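Local coordinates for solute Binding Protein BlMnBP1, Blac_00780 in complex with mannopentaose (Bifidobacterium, PDB 6I5W) that binds beta-manno-oligosaccharides such as mannopentaose and probably delivers them to an ABC transporter for uptake, at residues D69-R74 against M86-D91; A186-I191 against L385-G390; V271-Q276 against K336-I341. All blocks are in the same frame, centred on the assembly; numbering follows the deposited sequence.

Interaction 1. Residues D69-R74 against M86-D91; sequences DSALTR and MIPAVD
Leu72 and Val90 meet by their methyl groups. CD2 of Leu72 lies 3.5 Å from CG1 of Val90, and the two side chains run past each other in opposite directions. The first torsion of Leu72 is unusual, chi1 -110°, away from the staggered values. With CD1 anti to CA (chi2 179°), the other methyl, CD2, is the one that meets Val90. The CG of Leu72 also rests against Pro88, 4.0 Å from its CB. Ala71 completes the apolar group: its CB points at the loop and sits 3.7 Å from CG of Pro88. The proline ring is thus lodged against two successive residues of the helix.

The polar bonds near the contact run within the helix or to neighbours. OG1 of Thr73 bonds to the carbonyl O of Asp69 at 3.0 Å, and that oxygen also takes the backbone N of Thr73 from the opposite face of its plane. The carbonyl O of Met86 is bonded by the hydroxyl of Tyr67.

The contact joins helix 67-77 to the loop that leaves strand 84-86. Strand 57-63, this helix and strand 84-86 form a beta-alpha-beta crossover of the solute-binding fold, both strands being parallel to strand 22-28. Ile87 turns its side chain the other way, onto Phe95 and Phe99. Shape and hydrophobicity therefore hold the helix to the loop, without polar pairing between them.

Interaction 2. Residues A186-I191 against L385-G390; sequences AWDQYI and LGINNG. With BMA (beta-D-mannopyranose), chain B; BMA (beta-D-mannopyranose), chain C; BMA (beta-D-mannopyranose), chain D.
OD2 of Asp188 is gripped from several sides. The backbone N of Asn388 donates to it at 2.8 Å, with an N-H...O angle of 153°. This donor comes from above the carboxylate plane. Lys394 forms a salt bridge to the same oxygen. A water also lies close to OD2 and accepts from the backbone N of Asn389 at 2.9 Å; its very short distance to OD2 makes its exact place doubtful. The other oxygen, OD1, is bonded to the hydroxyl of Tyr228, so both oxygens of the buried carboxylate have partners. The first torsion of Asp188, chi1 -72°, sets CG anti to its carbonyl carbon and turns the group to the 385-390 loop. The lysine would probably favour the charged form of the acid.

Asn388 and Gln189 belong to the glycan pocket of this solute-binding protein. They bring a 3-10 turn and a loop, far apart in sequence, side by side along the bound mannose chain. Their side chains cross at about a right angle, yet the amide planes differ by only 14°. CG of Gln189 touches OD1 of Asn388 at 3.3 Å. The same OD1 lies 3.4 Å from C5 of the mannose of chain B. CG of Gln189 packs 3.7 Å from C6 of that sugar. A direct bond to the sugar uses the backbone: O6 of the chain D mannose donates to the carbonyl O of Asn388 at 3.1 Å.

Behind the pocket the contact turns apolar. CD1 of Ile191 meets CG2 of Ile387 at 4.0 Å, the two side chains set obliquely. Pro224 and Tyr228 also touch Ile191, while Phe213 and Trp420 touch Ile387.

Interaction 3. Residues V271-Q276 against K336-I341; sequences VPQMKQ and KNEGGI. With BMA (beta-D-mannopyranose), chain E.
A Schellman motif ends helix 334-337, and its Glu338-Gly339 turn receives the ring of Pro272. CG of Pro272 lies 3.4 Å from the carbonyl carbon of Glu338 and 3.5 Å from the backbone N of Gly339. Gly339, with positive phi (85°), is the C-prime residue. A beta carbon there would clash with the proline ring.

Beside this packing, Gln273 serves the glycan pocket. Its chain, extended beyond CG (chi2 -161°), carries the amide out to the chain E mannose. O2 of the sugar donates to OE1 of Gln273 at 2.6 Å, and NE2 donates to O3 at 3.3 Å with an angle of 160°. NE2 also gives a bond to a water, 2.8 Å away; a link from this water on to Glu338 is doubtful. Replacing Gln273 by an alanine would probably leave O2 and O3 of this mannose without these mates.

Glu338 has firmer partners: Arg30 forms a salt bridge to OE1 and Tyr38 bonds to OE2. The chemistry implies that close packing sets the backbones together, while the amide of Gln273 is given to the sugar and the carboxylate of Glu338 is held by Arg30 and Tyr38.

Overall arrangement
Interactions 1 and 3 are buried, and interaction 2 is partly buried. Interaction 1 is apolar packing of helix 67-77 on the loop after strand 84-86. Interaction 2 joins two loops and mixes a gripped carboxylate with sugar contacts. Interaction 3 joins helix 270-276 to the end of helix 334-337, by a proline ring beside an amide that bonds the sugar. Interactions 2 and 3 both hold residues of the glycan pocket but meet different mannose units. Interactions 1 and 2 touch, with CB of Ala89 3.9 Å from ND2 of Asn389, a packing touch from a poorly ordered side chain. Along the chain, interaction 3 is nested inside the loop closed by interaction 2.

Interaction 1. Residues D69-R74 against M86-D91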
loop_
_atom_site.group_PDB
_atom_site.type_symbol
_atom_site.label_atom_id
_atom_site.label_comp_id
_atom_site.label_asym_id
_atom_site.label_seq_id
_atom_site.Cartn_x
_atom_site.Cartn_y
_atom_site.Cartn_z
ATOM N N ASP A 69 -0.670 -11.057 -8.931
ATOM C CA ASP A 69 -0.630 -11.803 -10.185
ATOM C C ASP A 69 -1.969 -12.482 -10.503
ATOM O O ASP A 69 -2.349 -12.555 -11.673
ATOM C CB ASP A 69 0.511 -12.832 -10.150
ATOM C CG ASP A 69 1.896 -12.200 -10.393
ATOM O OD1 ASP A 69 2.016 -11.312 -11.265
ATOM O OD2 ASP A 69 2.879 -12.583 -9.706
ATOM N N SER A 70 -2.715 -12.950 -9.504
ATOM C CA SER A 70 -3.950 -13.669 -9.791
ATOM C C SER A 70 -5.069 -12.722 -10.242
ATOM O O SER A 70 -5.838 -13.047 -11.162
ATOM C CB SER A 70 -4.378 -14.470 -8.560
ATOM O OG SER A 70 -5.454 -15.353 -8.854
ATOM N N ALA A 71 -5.165 -11.535 -9.635
ATOM C CA ALA A 71 -6.218 -10.616 -10.052
ATOM C C ALA A 71 -5.956 -10.055 -11.429
ATOM O O ALA A 71 -6.902 -9.782 -12.177
ATOM C CB ALA A 71 -6.357 -9.461 -9.064
ATOM N N LEU A 72 -4.692 -9.845 -11.764
ATOM C CA LEU A 72 -4.354 -9.369 -13.096
ATOM C C LEU A 72 -4.700 -10.411 -14.151
ATOM O O LEU A 72 -5.168 -10.070 -15.238
ATOM C CB LEU A 72 -2.871 -9.024 -13.159
ATOM C CG LEU A 72 -2.523 -7.544 -13.263
ATOM C CD1 LEU A 72 -1.014 -7.399 -13.278
ATOM C CD2 LEU A 72 -3.087 -6.938 -14.497
ATOM N N THR A 73 -4.472 -11.686 -13.856
ATOM C CA THR A 73 -4.866 -12.727 -14.789
ATOM C C THR A 73 -6.374 -12.728 -15.006
ATOM O O THR A 73 -6.841 -12.673 -16.141
ATOM C CB THR A 73 -4.413 -14.086 -14.280
ATOM O OG1 THR A 73 -2.998 -14.099 -14.202
ATOM C CG2 THR A 73 -4.878 -15.185 -15.246
ATOM N N ARG A 74 -7.155 -12.783 -13.929
ATOM C CA ARG A 74 -8.597 -12.789 -14.086
ATOM C C ARG A 74 -9.044 -11.578 -14.872
ATOM O O ARG A 74 -9.886 -11.674 -15.761
ATOM C CB ARG A 74 -9.300 -12.814 -12.725
ATOM C CG ARG A 74 -9.038 -14.088 -11.918
ATOM C CD ARG A 74 -9.929 -15.253 -12.382
ATOM N NE ARG A 74 -11.326 -14.978 -12.093
ATOM C CZ ARG A 74 -11.943 -15.347 -10.983
ATOM N NH1 ARG A 74 -11.285 -16.025 -10.049
ATOM N NH2 ARG A 74 -13.225 -15.035 -10.818
ATOM N N MET A 86 -10.331 -6.076 -5.770
ATOM C CA MET A 86 -9.327 -5.072 -5.452
ATOM C C MET A 86 -8.495 -4.803 -6.705
ATOM O O MET A 86 -8.049 -5.729 -7.382
ATOM C CB MET A 86 -8.464 -5.573 -4.310
ATOM C CG MET A 86 -9.263 -5.955 -3.048
ATOM S SD MET A 86 -10.600 -4.794 -2.747
ATOM C CE MET A 86 -9.850 -3.566 -1.728
ATOM N N ILE A 87 -8.328 -3.539 -7.060
ATOM C CA ILE A 87 -7.744 -3.215 -8.360
ATOM C C ILE A 87 -6.242 -3.488 -8.364
ATOM O O ILE A 87 -5.479 -2.987 -7.504
ATOM C CB ILE A 87 -8.052 -1.760 -8.751
ATOM C CG1 ILE A 87 -9.557 -1.593 -8.991
ATOM C CG2 ILE A 87 -7.285 -1.371 -9.999
ATOM C CD1 ILE A 87 -10.036 -0.142 -9.078
ATOM N N PRO A 88 -5.774 -4.332 -9.323
ATOM C CA PRO A 88 -4.336 -4.632 -9.394
ATOM C C PRO A 88 -3.592 -3.592 -10.210
ATOM O O PRO A 88 -4.144 -2.545 -10.541
ATOM C CB PRO A 88 -4.292 -6.024 -10.034
ATOM C CG PRO A 88 -5.631 -6.218 -10.692
ATOM C CD PRO A 88 -6.537 -5.067 -10.343
ATOM N N ALA A 89 -2.336 -3.849 -10.535
ATOM C CA ALA A 89 -1.490 -2.797 -11.078
ATOM C C ALA A 89 -1.744 -2.656 -12.571
ATOM O O ALA A 89 -1.000 -3.167 -13.408
ATOM C CB ALA A 89 -0.019 -3.089 -10.795
ATOM N N VAL A 90 -2.799 -1.933 -12.926
ATOM C CA VAL A 90 -3.087 -1.633 -14.323
ATOM C C VAL A 90 -2.983 -0.135 -14.543
ATOM O O VAL A 90 -3.310 0.647 -13.642
ATOM C CB VAL A 90 -4.456 -2.178 -14.766
ATOM C CG1 VAL A 90 -4.425 -3.690 -14.702
ATOM C CG2 VAL A 90 -5.575 -1.645 -13.899
ATOM N N ASP A 91 -2.461 0.253 -15.708
ATOM C CA ASP A 91 -2.292 1.664 -16.017
ATOM C C ASP A 91 -3.633 2.356 -15.843
ATOM O O ASP A 91 -4.685 1.772 -16.099
ATOM C CB ASP A 91 -1.780 1.857 -17.444
ATOM C CG ASP A 91 -0.436 1.175 -17.684
ATOM O OD1 ASP A 91 0.384 1.120 -16.741
ATOM O OD2 ASP A 91 -0.200 0.683 -18.823
#

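Interaction 2. Residues A186-I191 against L385-G390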
loop_
_atom_site.group_PDB
_atom_site.type_symbol
_atom_site.label_atom_id
_atom_site.label_comp_id
_atom_site.label_asym_id
_atom_site.label_seq_id
_atom_site.Cartn_x
_atom_site.Cartn_y
_atom_site.Cartn_z
ATOM N N ALA A 186 7.017 -3.041 -1.719
ATOM C CA ALA A 186 6.601 -1.984 -0.816
ATOM C C ALA A 186 7.618 -0.831 -0.652
ATOM O O ALA A 186 7.221 0.297 -0.332
ATOM C CB ALA A 186 6.337 -2.570 0.590
ATOM N N TRP A 187 8.921 -1.089 -0.828
ATOM C CA TRP A 187 9.915 -0.036 -0.651
ATOM C C TRP A 187 9.774 1.114 -1.650
ATOM O O TRP A 187 10.206 2.237 -1.322
ATOM C CB TRP A 187 11.333 -0.586 -0.767
ATOM C CG TRP A 187 11.736 -1.387 0.406
ATOM C CD1 TRP A 187 11.437 -2.679 0.685
ATOM C CD2 TRP A 187 12.530 -0.921 1.490
ATOM N NE1 TRP A 187 12.009 -3.054 1.888
ATOM C CE2 TRP A 187 12.691 -1.978 2.394
ATOM C CE3 TRP A 187 13.139 0.318 1.781
ATOM C CZ2 TRP A 187 13.440 -1.837 3.584
ATOM C CZ3 TRP A 187 13.862 0.437 2.940
ATOM C CH2 TRP A 187 13.995 -0.635 3.832
ATOM N N ASP A 188 9.161 0.867 -2.822
ATOM C CA ASP A 188 8.890 1.889 -3.847
ATOM C C ASP A 188 7.934 2.966 -3.362
ATOM O O ASP A 188 7.936 4.098 -3.885
ATOM C CB ASP A 188 8.282 1.251 -5.107
ATOM C CG ASP A 188 9.276 0.418 -5.921
ATOM O OD1 ASP A 188 10.506 0.477 -5.654
ATOM O OD2 ASP A 188 8.816 -0.305 -6.839
ATOM N N GLN A 189 7.128 2.646 -2.356
ATOM C CA GLN A 189 6.109 3.560 -1.851
ATOM C C GLN A 189 6.676 4.656 -0.973
ATOM O O GLN A 189 5.936 5.567 -0.596
ATOM C CB GLN A 189 5.066 2.763 -1.044
ATOM C CG GLN A 189 4.294 1.728 -1.909
ATOM C CD GLN A 189 3.530 0.688 -1.092
ATOM O OE1 GLN A 189 3.361 0.827 0.136
ATOM N NE2 GLN A 189 3.070 -0.362 -1.771
ATOM N N TYR A 190 7.961 4.584 -0.641
ATOM C CA TYR A 190 8.571 5.552 0.240
ATOM C C TYR A 190 9.449 6.563 -0.479
ATOM O O TYR A 190 9.879 7.518 0.158
ATOM C CB TYR A 190 9.428 4.849 1.293
ATOM C CG TYR A 190 8.699 3.961 2.219
ATOM C CD1 TYR A 190 8.382 2.678 1.842
ATOM C CD2 TYR A 190 8.331 4.391 3.489
ATOM C CE1 TYR A 190 7.684 1.848 2.679
ATOM C CE2 TYR A 190 7.623 3.569 4.335
ATOM C CZ TYR A 190 7.295 2.283 3.926
ATOM O OH TYR A 190 6.598 1.397 4.716
ATOM N N ILE A 191 9.683 6.418 -1.801
ATOM C CA ILE A 191 10.703 7.227 -2.468
ATOM C C ILE A 191 10.223 8.599 -2.901
ATOM O O ILE A 191 11.018 9.360 -3.461
ATOM C CB ILE A 191 11.253 6.449 -3.680
ATOM C CG1 ILE A 191 10.205 6.366 -4.819
ATOM C CG2 ILE A 191 11.675 5.044 -3.219
ATOM C CD1 ILE A 191 10.783 5.855 -6.135
ATOM N N LEU A 385 11.443 -0.922 -15.038
ATOM C CA LEU A 385 11.708 -0.788 -13.616
ATOM C C LEU A 385 10.475 -1.118 -12.771
ATOM O O LEU A 385 10.569 -1.856 -11.790
ATOM C CB LEU A 385 12.193 0.621 -13.306
ATOM C CG LEU A 385 13.704 0.838 -13.295
ATOM C CD1 LEU A 385 13.982 2.247 -12.843
ATOM C CD2 LEU A 385 14.329 -0.155 -12.391
ATOM N N GLY A 386 9.315 -0.591 -13.123
ATOM C CA GLY A 386 8.136 -1.004 -12.413
ATOM C C GLY A 386 8.021 -0.342 -11.077
ATOM O O GLY A 386 7.621 -0.978 -10.096
ATOM N N ILE A 387 8.396 0.926 -11.027
ATOM C CA ILE A 387 8.366 1.732 -9.781
ATOM C C ILE A 387 6.942 1.665 -9.222
ATOM O O ILE A 387 6.047 1.975 -9.964
ATOM C CB ILE A 387 8.810 3.177 -10.042
ATOM C CG1 ILE A 387 10.274 3.239 -10.446
ATOM C CG2 ILE A 387 8.537 4.039 -8.835
ATOM C CD1 ILE A 387 11.193 2.691 -9.405
ATOM N N ASN A 388 6.749 1.255 -7.970
ATOM C CA ASN A 388 5.424 1.182 -7.313
ATOM C C ASN A 388 4.472 0.412 -8.209
ATOM O O ASN A 388 3.387 0.900 -8.477
ATOM C CB ASN A 388 4.847 2.565 -7.046
ATOM C CG ASN A 388 4.460 2.706 -5.605
ATOM O OD1 ASN A 388 3.606 1.979 -5.132
ATOM N ND2 ASN A 388 5.094 3.624 -4.917
ATOM N N ASN A 389 4.881 -0.764 -8.633
ATOM C CA ASN A 389 4.088 -1.540 -9.598
ATOM C C ASN A 389 4.227 -3.026 -9.293
ATOM O O ASN A 389 3.916 -3.807 -10.184
ATOM C CB ASN A 389 4.527 -1.134 -10.999
ATOM C CG ASN A 389 3.596 -1.637 -12.068
ATOM O OD1 ASN A 389 3.742 -2.766 -12.519
ATOM N ND2 ASN A 389 2.636 -0.815 -12.459
ATOM N N GLY A 390 4.649 -3.397 -8.081
ATOM C CA GLY A 390 4.814 -4.785 -7.740
ATOM C C GLY A 390 6.013 -5.455 -8.359
ATOM O O GLY A 390 6.178 -6.668 -8.165
HETATM C C1 BMA B . -0.818 0.285 -3.993
HETATM C C2 BMA B . -1.564 0.657 -5.330
HETATM C C3 BMA B . -0.739 1.753 -6.052
HETATM C C4 BMA B . -0.469 2.908 -5.000
HETATM C C5 BMA B . 0.442 2.285 -3.918
HETATM C C6 BMA B . 1.097 3.270 -3.010
HETATM O O2 BMA B . -2.882 1.188 -5.047
HETATM O O3 BMA B . -1.336 2.182 -7.243
HETATM O O4 BMA B . 0.129 4.041 -5.519
HETATM O O5 BMA B . -0.425 1.425 -3.209
HETATM O O6 BMA B . 0.113 4.141 -2.533
HETATM C C1 BMA C . -1.033 -3.132 -0.364
HETATM C C2 BMA C . -0.872 -1.771 0.237
HETATM C C3 BMA C . -1.327 -0.804 -0.830
HETATM C C4 BMA C . -0.730 -1.071 -2.195
HETATM C C5 BMA C . -0.752 -2.539 -2.590
HETATM C C6 BMA C . 0.136 -2.817 -3.775
HETATM O O2 BMA C . 0.471 -1.447 0.626
HETATM O O3 BMA C . -1.063 0.550 -0.431
HETATM O O4 BMA C . -1.608 -0.391 -3.124
HETATM O O5 BMA C . -0.267 -3.271 -1.496
HETATM O O6 BMA C . 0.001 -4.156 -4.108
HETATM C C1 BMA D . -0.096 4.992 -6.375
HETATM C C2 BMA D . -0.684 6.384 -6.371
HETATM C C3 BMA D . -0.415 7.100 -7.706
HETATM C C4 BMA D . 0.838 6.676 -8.450
HETATM C C5 BMA D . 1.095 5.181 -8.341
HETATM C C6 BMA D . 2.418 4.764 -8.956
HETATM O O2 BMA D . -0.154 7.167 -5.339
HETATM O O3 BMA D . -0.353 8.520 -7.501
HETATM O O4 BMA D . 0.684 7.015 -9.831
HETATM O O5 BMA D . 1.140 4.921 -6.953
HETATM O O6 BMA D . 2.224 3.515 -9.617
HETATM O O HOH W 1 6.970 -1.875 -7.021
#

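Interaction 3. Residues V271-Q276 against K336-I341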
loop_
_atom_site.group_PDB
_atom_site.type_symbol
_atom_site.label_atom_id
_atom_site.label_comp_id
_atom_site.label_asym_id
_atom_site.label_seq_id
_atom_site.Cartn_x
_atom_site.Cartn_y
_atom_site.Cartn_z
ATOM N N VAL A 271 -0.015 -2.776 11.019
ATOM C CA VAL A 271 0.023 -2.629 12.471
ATOM C C VAL A 271 -0.954 -3.602 13.136
ATOM O O VAL A 271 -0.507 -4.433 13.941
ATOM C CB VAL A 271 -0.252 -1.180 12.899
ATOM C CG1 VAL A 271 -0.390 -1.123 14.395
ATOM C CG2 VAL A 271 0.879 -0.236 12.462
ATOM N N PRO A 272 -2.272 -3.578 12.805
ATOM C CA PRO A 272 -3.214 -4.525 13.447
ATOM C C PRO A 272 -2.864 -5.987 13.263
ATOM O O PRO A 272 -3.112 -6.809 14.143
ATOM C CB PRO A 272 -4.547 -4.222 12.758
ATOM C CG PRO A 272 -4.381 -2.933 12.085
ATOM C CD PRO A 272 -2.942 -2.753 11.785
ATOM N N GLN A 273 -2.323 -6.349 12.117
ATOM C CA GLN A 273 -2.027 -7.751 11.888
ATOM C C GLN A 273 -0.871 -8.212 12.775
ATOM O O GLN A 273 -0.853 -9.355 13.247
ATOM C CB GLN A 273 -1.702 -7.996 10.412
ATOM C CG GLN A 273 -2.557 -7.222 9.434
ATOM C CD GLN A 273 -2.516 -7.816 8.043
ATOM O OE1 GLN A 273 -1.836 -8.819 7.793
ATOM N NE2 GLN A 273 -3.249 -7.204 7.125
ATOM N N MET A 274 0.111 -7.335 12.982
ATOM C CA MET A 274 1.179 -7.598 13.937
ATOM C C MET A 274 0.635 -7.667 15.361
ATOM O O MET A 274 0.916 -8.617 16.095
ATOM C CB MET A 274 2.248 -6.510 13.820
ATOM C CG MET A 274 2.792 -6.346 12.417
ATOM S SD MET A 274 3.591 -7.845 11.890
ATOM C CE MET A 274 3.877 -7.389 10.192
ATOM N N LYS A 275 -0.184 -6.688 15.748
ATOM C CA LYS A 275 -0.743 -6.682 17.090
ATOM C C LYS A 275 -1.462 -7.981 17.406
ATOM O O LYS A 275 -1.202 -8.609 18.439
ATOM C CB LYS A 275 -1.709 -5.507 17.257
ATOM C CG LYS A 275 -1.074 -4.152 17.077
ATOM C CD LYS A 275 -1.918 -3.023 17.680
ATOM C CE LYS A 275 -1.043 -1.825 18.065
ATOM N NZ LYS A 275 -1.819 -0.725 18.717
ATOM N N GLN A 276 -2.398 -8.382 16.543
ATOM C CA GLN A 276 -3.237 -9.547 16.770
ATOM C C GLN A 276 -2.439 -10.841 16.742
ATOM O O GLN A 276 -2.973 -11.876 17.142
ATOM C CB GLN A 276 -4.345 -9.640 15.693
ATOM C CG GLN A 276 -5.288 -8.443 15.627
ATOM C CD GLN A 276 -6.067 -8.346 14.301
ATOM O OE1 GLN A 276 -5.741 -9.020 13.305
ATOM N NE2 GLN A 276 -7.088 -7.491 14.277
ATOM N N LYS A 336 -11.090 1.581 10.039
ATOM C CA LYS A 336 -10.735 1.715 11.461
ATOM C C LYS A 336 -10.242 0.359 11.967
ATOM O O LYS A 336 -9.198 0.349 12.576
ATOM C CB LYS A 336 -11.905 2.292 12.259
ATOM C CG LYS A 336 -11.737 2.273 13.773
ATOM C CD LYS A 336 -10.749 3.283 14.354
ATOM C CE LYS A 336 -10.738 3.293 15.872
ATOM N NZ LYS A 336 -9.962 4.425 16.438
ATOM N N ASN A 337 -10.922 -0.748 11.670
ATOM C CA ASN A 337 -10.525 -2.037 12.205
ATOM C C ASN A 337 -9.183 -2.489 11.680
ATOM O O ASN A 337 -8.468 -3.223 12.368
ATOM C CB ASN A 337 -11.549 -3.104 11.855
ATOM C CG ASN A 337 -12.867 -2.856 12.500
ATOM O OD1 ASN A 337 -12.941 -2.115 13.482
ATOM N ND2 ASN A 337 -13.917 -3.440 11.943
ATOM N N GLU A 338 -8.852 -2.136 10.442
ATOM C CA GLU A 338 -7.606 -2.555 9.818
ATOM C C GLU A 338 -6.513 -1.481 9.917
ATOM O O GLU A 338 -5.565 -1.485 9.125
ATOM C CB GLU A 338 -7.896 -2.973 8.371
ATOM C CG GLU A 338 -8.746 -4.278 8.291
ATOM C CD GLU A 338 -8.068 -5.490 8.914
ATOM O OE1 GLU A 338 -6.856 -5.655 8.717
ATOM O OE2 GLU A 338 -8.740 -6.300 9.612
ATOM N N GLY A 339 -6.622 -0.589 10.885
ATOM C CA GLY A 339 -5.527 0.277 11.254
ATOM C C GLY A 339 -5.410 1.520 10.420
ATOM O O GLY A 339 -4.391 2.218 10.522
ATOM N N GLY A 340 -6.410 1.821 9.598
ATOM C CA GLY A 340 -6.233 2.876 8.636
ATOM C C GLY A 340 -7.166 4.034 8.830
ATOM O O GLY A 340 -7.893 4.106 9.823
ATOM N N ILE A 341 -7.153 4.947 7.859
ATOM C CA ILE A 341 -7.966 6.154 7.830
ATOM C C ILE A 341 -9.245 5.865 7.047
ATOM O O ILE A 341 -9.165 5.307 5.955
ATOM C CB ILE A 341 -7.198 7.321 7.200
ATOM C CG1 ILE A 341 -6.026 7.720 8.097
ATOM C CG2 ILE A 341 -8.144 8.493 6.894
ATOM C CD1 ILE A 341 -4.745 7.914 7.326
HETATM C C1 BMA E . -2.531 -12.097 4.413
HETATM C C2 BMA E . -2.650 -10.670 4.885
HETATM C C3 BMA E . -2.584 -9.734 3.670
HETATM C C4 BMA E . -1.423 -10.093 2.780
HETATM C C5 BMA E . -1.405 -11.594 2.453
HETATM C C6 BMA E . -0.226 -11.948 1.611
HETATM O O1 BMA E . -2.522 -12.842 5.582
HETATM O O2 BMA E . -1.554 -10.397 5.686
HETATM O O3 BMA E . -2.522 -8.395 4.167
HETATM O O4 BMA E . -1.461 -9.409 1.584
HETATM O O5 BMA E . -1.310 -12.248 3.723
HETATM O O6 BMA E . -0.436 -13.174 0.967
HETATM O O HOH W 2 -4.617 -4.992 8.030
#